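Local coordinates for response regulator receiver protein (Pseudoalteromonas atlantica T6c, PDB 3KTO) that is a probable receiver-domain response regulator of two-component signalling, likely involved in regulating transcription, at residues Pro7-Asp13 / Val31-Ala37; Ala39-Met43 / Leu70-Leu74. All coordinates share one frame; numbering follows the deposited sequence.

Interaction 1 of 2, residues Pro7-Asp13 / Val31-Ala37; sequences PIIYLVD and VTIQCFA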
loop_
_atom_site.group_PDB
_atom_site.type_symbol
_atom_site.label_atom_id
_atom_site.label_comp_id
_atom_site.label_asym_id
_atom_site.label_seq_id
_atom_site.Cartn_x
_atom_site.Cartn_y
_atom_site.Cartn_z
ATOM N N PRO A 7 19.726 23.578 -8.068
ATOM C CA PRO A 7 18.265 23.483 -7.850
ATOM C C PRO A 7 17.904 22.212 -7.089
ATOM O O PRO A 7 18.207 21.101 -7.522
ATOM C CB PRO A 7 17.616 23.509 -9.224
ATOM C CG PRO A 7 18.617 24.354 -9.993
ATOM C CD PRO A 7 19.992 23.865 -9.490
ATOM N N ILE A 8 17.241 22.392 -5.955
ATOM C CA ILE A 8 16.859 21.272 -5.111
ATOM C C ILE A 8 15.358 21.166 -4.902
ATOM O O ILE A 8 14.679 22.171 -4.718
ATOM C CB ILE A 8 17.503 21.406 -3.721
ATOM C CG1 ILE A 8 18.990 21.740 -3.872
ATOM C CG2 ILE A 8 17.307 20.120 -2.930
ATOM C CD1 ILE A 8 19.687 22.045 -2.569
ATOM N N ILE A 9 14.847 19.939 -4.936
ATOM C CA ILE A 9 13.435 19.684 -4.681
ATOM C C ILE A 9 13.382 18.672 -3.549
ATOM O O ILE A 9 13.932 17.578 -3.655
ATOM C CB ILE A 9 12.692 19.111 -5.900
ATOM C CG1 ILE A 9 12.486 20.211 -6.945
ATOM C CG2 ILE A 9 11.329 18.544 -5.469
ATOM C CD1 ILE A 9 11.565 19.813 -8.078
ATOM N N TYR A 10 12.735 19.056 -2.457
ATOM C CA TYR A 10 12.616 18.190 -1.299
ATOM C C TYR A 10 11.438 17.239 -1.440
ATOM O O TYR A 10 10.316 17.668 -1.735
ATOM C CB TYR A 10 12.422 19.022 -0.026
ATOM C CG TYR A 10 13.571 19.949 0.304
ATOM C CD1 TYR A 10 14.866 19.459 0.459
ATOM C CD2 TYR A 10 13.359 21.317 0.478
ATOM C CE1 TYR A 10 15.926 20.306 0.779
ATOM C CE2 TYR A 10 14.410 22.176 0.800
ATOM C CZ TYR A 10 15.692 21.661 0.949
ATOM O OH TYR A 10 16.735 22.502 1.266
ATOM N N LEU A 11 11.699 15.953 -1.226
ATOM C CA LEU A 11 10.658 14.936 -1.278
ATOM C C LEU A 11 10.446 14.393 0.136
ATOM O O LEU A 11 11.379 13.909 0.770
ATOM C CB LEU A 11 11.053 13.793 -2.220
ATOM C CG LEU A 11 10.153 12.544 -2.207
ATOM C CD1 LEU A 11 8.709 12.918 -2.519
ATOM C CD2 LEU A 11 10.661 11.534 -3.219
ATOM N N VAL A 12 9.222 14.506 0.642
ATOM C CA VAL A 12 8.895 13.996 1.970
ATOM C C VAL A 12 7.862 12.886 1.747
ATOM O O VAL A 12 6.730 13.143 1.335
ATOM C CB VAL A 12 8.310 15.107 2.863
ATOM C CG1 VAL A 12 8.227 14.635 4.298
ATOM C CG2 VAL A 12 9.173 16.353 2.780
ATOM N N ASP A 13 8.274 11.653 2.009
ATOM C CA ASP A 13 7.427 10.489 1.798
ATOM C C ASP A 13 7.992 9.382 2.682
ATOM O O ASP A 13 9.187 9.095 2.618
ATOM C CB ASP A 13 7.509 10.087 0.315
ATOM C CG ASP A 13 6.547 8.971 -0.055
ATOM O OD1 ASP A 13 6.306 8.081 0.783
ATOM O OD2 ASP A 13 6.047 8.975 -1.200
ATOM N N VAL A 31 17.815 18.697 -11.776
ATOM C CA VAL A 31 17.516 19.007 -10.371
ATOM C C VAL A 31 17.953 17.907 -9.425
ATOM O O VAL A 31 18.045 16.746 -9.819
ATOM C CB VAL A 31 15.995 19.233 -10.149
ATOM C CG1 VAL A 31 15.243 17.944 -10.376
ATOM C CG2 VAL A 31 15.735 19.749 -8.741
ATOM N N THR A 32 18.217 18.287 -8.174
ATOM C CA THR A 32 18.624 17.349 -7.128
ATOM C C THR A 32 17.433 17.007 -6.233
ATOM O O THR A 32 16.826 17.899 -5.643
ATOM C CB THR A 32 19.709 17.948 -6.194
ATOM O OG1 THR A 32 20.902 18.222 -6.936
ATOM C CG2 THR A 32 20.022 16.981 -5.056
ATOM N N ILE A 33 17.124 15.723 -6.097
ATOM C CA ILE A 33 16.012 15.315 -5.248
ATOM C C ILE A 33 16.499 14.887 -3.865
ATOM O O ILE A 33 17.003 13.774 -3.695
ATOM C CB ILE A 33 15.226 14.141 -5.873
ATOM C CG1 ILE A 33 14.728 14.525 -7.270
ATOM C CG2 ILE A 33 14.061 13.760 -4.976
ATOM C CD1 ILE A 33 13.818 15.742 -7.298
ATOM N N GLN A 34 16.367 15.781 -2.887
ATOM C CA GLN A 34 16.760 15.487 -1.516
ATOM C C GLN A 34 15.520 14.963 -0.783
ATOM O O GLN A 34 14.511 15.666 -0.669
ATOM C CB GLN A 34 17.297 16.749 -0.847
ATOM C CG GLN A 34 17.697 16.551 0.597
ATOM C CD GLN A 34 18.673 17.606 1.075
ATOM O OE1 GLN A 34 18.617 18.764 0.646
ATOM N NE2 GLN A 34 19.566 17.218 1.980
ATOM N N CYS A 35 15.611 13.737 -0.276
ATOM C CA CYS A 35 14.487 13.070 0.382
ATOM C C CYS A 35 14.491 12.996 1.900
ATOM O O CYS A 35 15.541 13.032 2.541
ATOM C CB CYS A 35 14.357 11.658 -0.171
ATOM S SG CYS A 35 14.277 11.608 -1.970
ATOM N N PHE A 36 13.287 12.862 2.453
ATOM C CA PHE A 36 13.067 12.774 3.894
ATOM C C PHE A 36 11.950 11.781 4.156
ATOM O O PHE A 36 10.921 11.798 3.479
ATOM C CB PHE A 36 12.688 14.148 4.446
ATOM C CG PHE A 36 13.777 15.163 4.306
ATOM C CD1 PHE A 36 14.800 15.237 5.248
ATOM C CD2 PHE A 36 13.814 16.012 3.208
ATOM C CE1 PHE A 36 15.848 16.143 5.096
ATOM C CE2 PHE A 36 14.860 16.922 3.049
ATOM C CZ PHE A 36 15.877 16.983 3.996
ATOM N N ALA A 37 12.147 10.930 5.151
ATOM C CA ALA A 37 11.167 9.904 5.480
ATOM C C ALA A 37 10.015 10.333 6.389
ATOM O O ALA A 37 9.112 9.533 6.653
ATOM C CB ALA A 37 11.879 8.704 6.089
HETATM O O HOH W 1 18.993 21.202 1.814
#

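Interaction 2 of 2, residues Ala39-Met43 / Leu70-Leu74; sequences AESFM and LLETL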
loop_
_atom_site.group_PDB
_atom_site.type_symbol
_atom_site.label_atom_id
_atom_site.label_comp_id
_atom_site.label_asym_id
_atom_site.label_seq_id
_atom_site.Cartn_x
_atom_site.Cartn_y
_atom_site.Cartn_z
ATOM N N ALA A 39 7.829 14.091 8.390
ATOM C CA ALA A 39 7.689 15.534 8.565
ATOM C C ALA A 39 8.684 15.976 9.635
ATOM O O ALA A 39 9.299 17.031 9.528
ATOM C CB ALA A 39 6.276 15.880 9.005
ATOM N N GLU A 40 8.826 15.157 10.672
ATOM C CA GLU A 40 9.748 15.461 11.757
ATOM C C GLU A 40 11.170 15.614 11.207
ATOM O O GLU A 40 11.865 16.576 11.521
ATOM C CB GLU A 40 9.704 14.346 12.798
ATOM C CG GLU A 40 10.690 14.516 13.930
ATOM C CD GLU A 40 10.725 13.308 14.845
ATOM O OE1 GLU A 40 11.064 12.205 14.367
ATOM O OE2 GLU A 40 10.409 13.462 16.040
ATOM N N SER A 41 11.592 14.661 10.381
ATOM C CA SER A 41 12.920 14.695 9.785
ATOM C C SER A 41 13.111 15.917 8.889
ATOM O O SER A 41 14.158 16.567 8.929
ATOM C CB SER A 41 13.163 13.428 8.970
ATOM O OG SER A 41 14.444 13.468 8.377
ATOM N N PHE A 42 12.106 16.232 8.075
ATOM C CA PHE A 42 12.209 17.388 7.196
ATOM C C PHE A 42 12.267 18.694 7.976
ATOM O O PHE A 42 12.943 19.632 7.564
ATOM C CB PHE A 42 11.025 17.476 6.238
ATOM C CG PHE A 42 11.032 18.722 5.407
ATOM C CD1 PHE A 42 11.943 18.868 4.360
ATOM C CD2 PHE A 42 10.187 19.782 5.714
ATOM C CE1 PHE A 42 12.015 20.056 3.634
ATOM C CE2 PHE A 42 10.251 20.972 4.997
ATOM C CZ PHE A 42 11.172 21.108 3.952
HETATM N N MSE A 43 11.537 18.761 9.086
HETATM C CA MSE A 43 11.506 19.973 9.896
HETATM C C MSE A 43 12.835 20.287 10.573
HETATM O O MSE A 43 13.000 21.363 11.144
HETATM C CB MSE A 43 10.392 19.892 10.942
HETATM C CG MSE A 43 9.003 20.001 10.349
HETATM SE SE MSE A 43 8.770 21.625 9.340
HETATM C CE MSE A 43 7.268 22.335 10.347
ATOM N N LEU A 70 1.743 19.631 6.964
ATOM C CA LEU A 70 3.115 20.107 6.837
ATOM C C LEU A 70 3.137 21.281 5.862
ATOM O O LEU A 70 3.739 22.314 6.140
ATOM C CB LEU A 70 4.033 18.994 6.326
ATOM C CG LEU A 70 5.460 19.406 5.950
ATOM C CD1 LEU A 70 6.174 20.043 7.142
ATOM C CD2 LEU A 70 6.209 18.170 5.479
ATOM N N LEU A 71 2.475 21.123 4.719
ATOM C CA LEU A 71 2.425 22.197 3.728
ATOM C C LEU A 71 1.794 23.450 4.340
ATOM O O LEU A 71 2.308 24.550 4.178
ATOM C CB LEU A 71 1.610 21.766 2.491
ATOM C CG LEU A 71 1.330 22.849 1.441
ATOM C CD1 LEU A 71 2.627 23.547 1.026
ATOM C CD2 LEU A 71 0.665 22.195 0.224
ATOM N N GLU A 72 0.675 23.275 5.033
ATOM C CA GLU A 72 -0.012 24.401 5.660
ATOM C C GLU A 72 0.906 25.118 6.659
ATOM O O GLU A 72 0.938 26.344 6.716
ATOM C CB GLU A 72 -1.282 23.915 6.361
ATOM C CG GLU A 72 -2.277 23.254 5.404
ATOM C CD GLU A 72 -3.477 22.635 6.105
ATOM O OE1 GLU A 72 -3.381 22.313 7.303
ATOM O OE2 GLU A 72 -4.514 22.445 5.439
ATOM N N THR A 73 1.655 24.345 7.436
ATOM C CA THR A 73 2.565 24.917 8.417
ATOM C C THR A 73 3.644 25.767 7.756
ATOM O O THR A 73 3.909 26.890 8.185
ATOM C CB THR A 73 3.247 23.819 9.245
ATOM O OG1 THR A 73 2.266 23.174 10.070
ATOM C CG2 THR A 73 4.356 24.419 10.120
ATOM N N LEU A 74 4.267 25.222 6.715
ATOM C CA LEU A 74 5.316 25.928 5.996
ATOM C C LEU A 74 4.783 27.203 5.356
ATOM O O LEU A 74 5.461 28.232 5.355
ATOM C CB LEU A 74 5.912 25.031 4.916
ATOM C CG LEU A 74 6.643 23.773 5.383
ATOM C CD1 LEU A 74 7.020 22.953 4.168
ATOM C CD2 LEU A 74 7.886 24.149 6.190
#

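Interaction 1 of 2, residues Pro7-Asp13 / Val31-Ala37
Ile-9 and Ile-33 run alongside each other in the same direction, with Ile-33 CD1 3.8 Å from Ile-9 CB. Next to them Val-31 lies across Ile-9, roughly perpendicular, its CG2 3.7 Å from Ile-9 CG1. Further along this face Leu-11 CD2 meets Cys-35 SG at 3.8 Å. Helix 16-26 covers this side, with Leu-22 against Leu-11 and Ser-23 against Cys-35. Strand 8-12, helix 16-26 and strand 32-36 form a right-handed beta-alpha-beta crossover, as in CheY-like receiver domains. Six backbone hydrogen bonds zip the strands together, from Thr-32 N to Pro-7 O through to Asp-13 N to Phe-36 O. Asp-13 OD1 accepts from Gln-15 N, while OD2 forms a salt bridge with Lys-109, an acid-lysine pairing consistent with the receiver active site.

On the opposite face Tyr-10 and Val-12 are buried, and the solvent side is limited to the exposed Thr-32 and the partly exposed Gln-34. Gln-34, extended with CG anti to the backbone N (chi1 178°), follows Tyr-10 and brings OE1 to the ring edge, 3.1 Å from Tyr-10 CE1; amide and ring planes differ by 38°. A water donates to Gln-34 OE1 (2.7 Å) and lies 2.7 Å from Tyr-10 OH, which is also bonded to Ser-48 N. Toward the C-terminal ends of the strands, Tyr-10 CD1 sits at the edge of the Phe-36 ring, 3.6 Å from Phe-36 CE2, with the planes at an oblique 61°. Were Tyr-10 an alanine, Ser-48 N and the water would probably lose their hydroxyl partner and a gap would open beside Phe-36.

Interaction 2 of 2, residues Ala39-Met43 / Leu70-Leu74
Met-43, present as selenomethionine, and Leu-70 interdigitate head-to-tail, bringing SE to 3.8 Å from Leu-70 CD1. The approach depends on a folded side chain: CG is anti to the carbonyl carbon (chi1 -71°), and a bend at chi2 (-57°) places the selenium against the helix of Leu-70, although the CB bond itself does not aim there. Leu-74 is passed in the same antiparallel manner, its CD2 4.1 Å from SE, so the selenium rests over two leucines one helical turn apart. A further turn at chi3 directs the terminal methyl to Thr-73, which it crosses obliquely, with 3.6 Å between Met-43 CE and Thr-73 CG2. Thr-73 thus offers its carbon branch to the contact, while its OG1 is bonded to Glu-69 O within its own helix.

Phe-42 packs on the leucines beside Met-43. With CG anti to the backbone N (chi1 175°), its ring reaches toward them and meets Leu-74 at a slant, CE2 3.9 Å from Leu-74 CD1; Leu-70 CD1 is a little farther, 4.3 Å from Phe-42 CD2. One turn before Met-43, Ala-39 CB rests against the other branch of Leu-70, 4.2 Å from CD2. All these contacts across the interface are apolar.

The pairing sets the short helix 39-42 against helix 66-76 beside the central sheet of the receiver domain. Strand 51-57 supplies the floor through Met-54, which touches both Phe-42 and Leu-74, while Phe-42 is also packed edge-to-face with Tyr-10 of strand 8-12 and Phe-36 of strand 32-36.

From the N terminus, strand 8-12 leads through helix 16-26 to strand 32-36, and interaction 1 closes that first beta-alpha-beta unit at the outer side of the sheet. The chain then goes directly into helix 39-42, opening interaction 2, which closes only after strand 51-57 has been laid down and helix 66-76 entered. The two loops therefore follow in series, neither nested nor crossing. The centres of interactions 1 and 2 are about 13 Å apart. They nevertheless touch: besides the shared aromatic packing, Phe-42 meets Val-12 and Ser-41 meets Phe-36. Together they tie the strand pair to helix 66-76 by way of the short helix between.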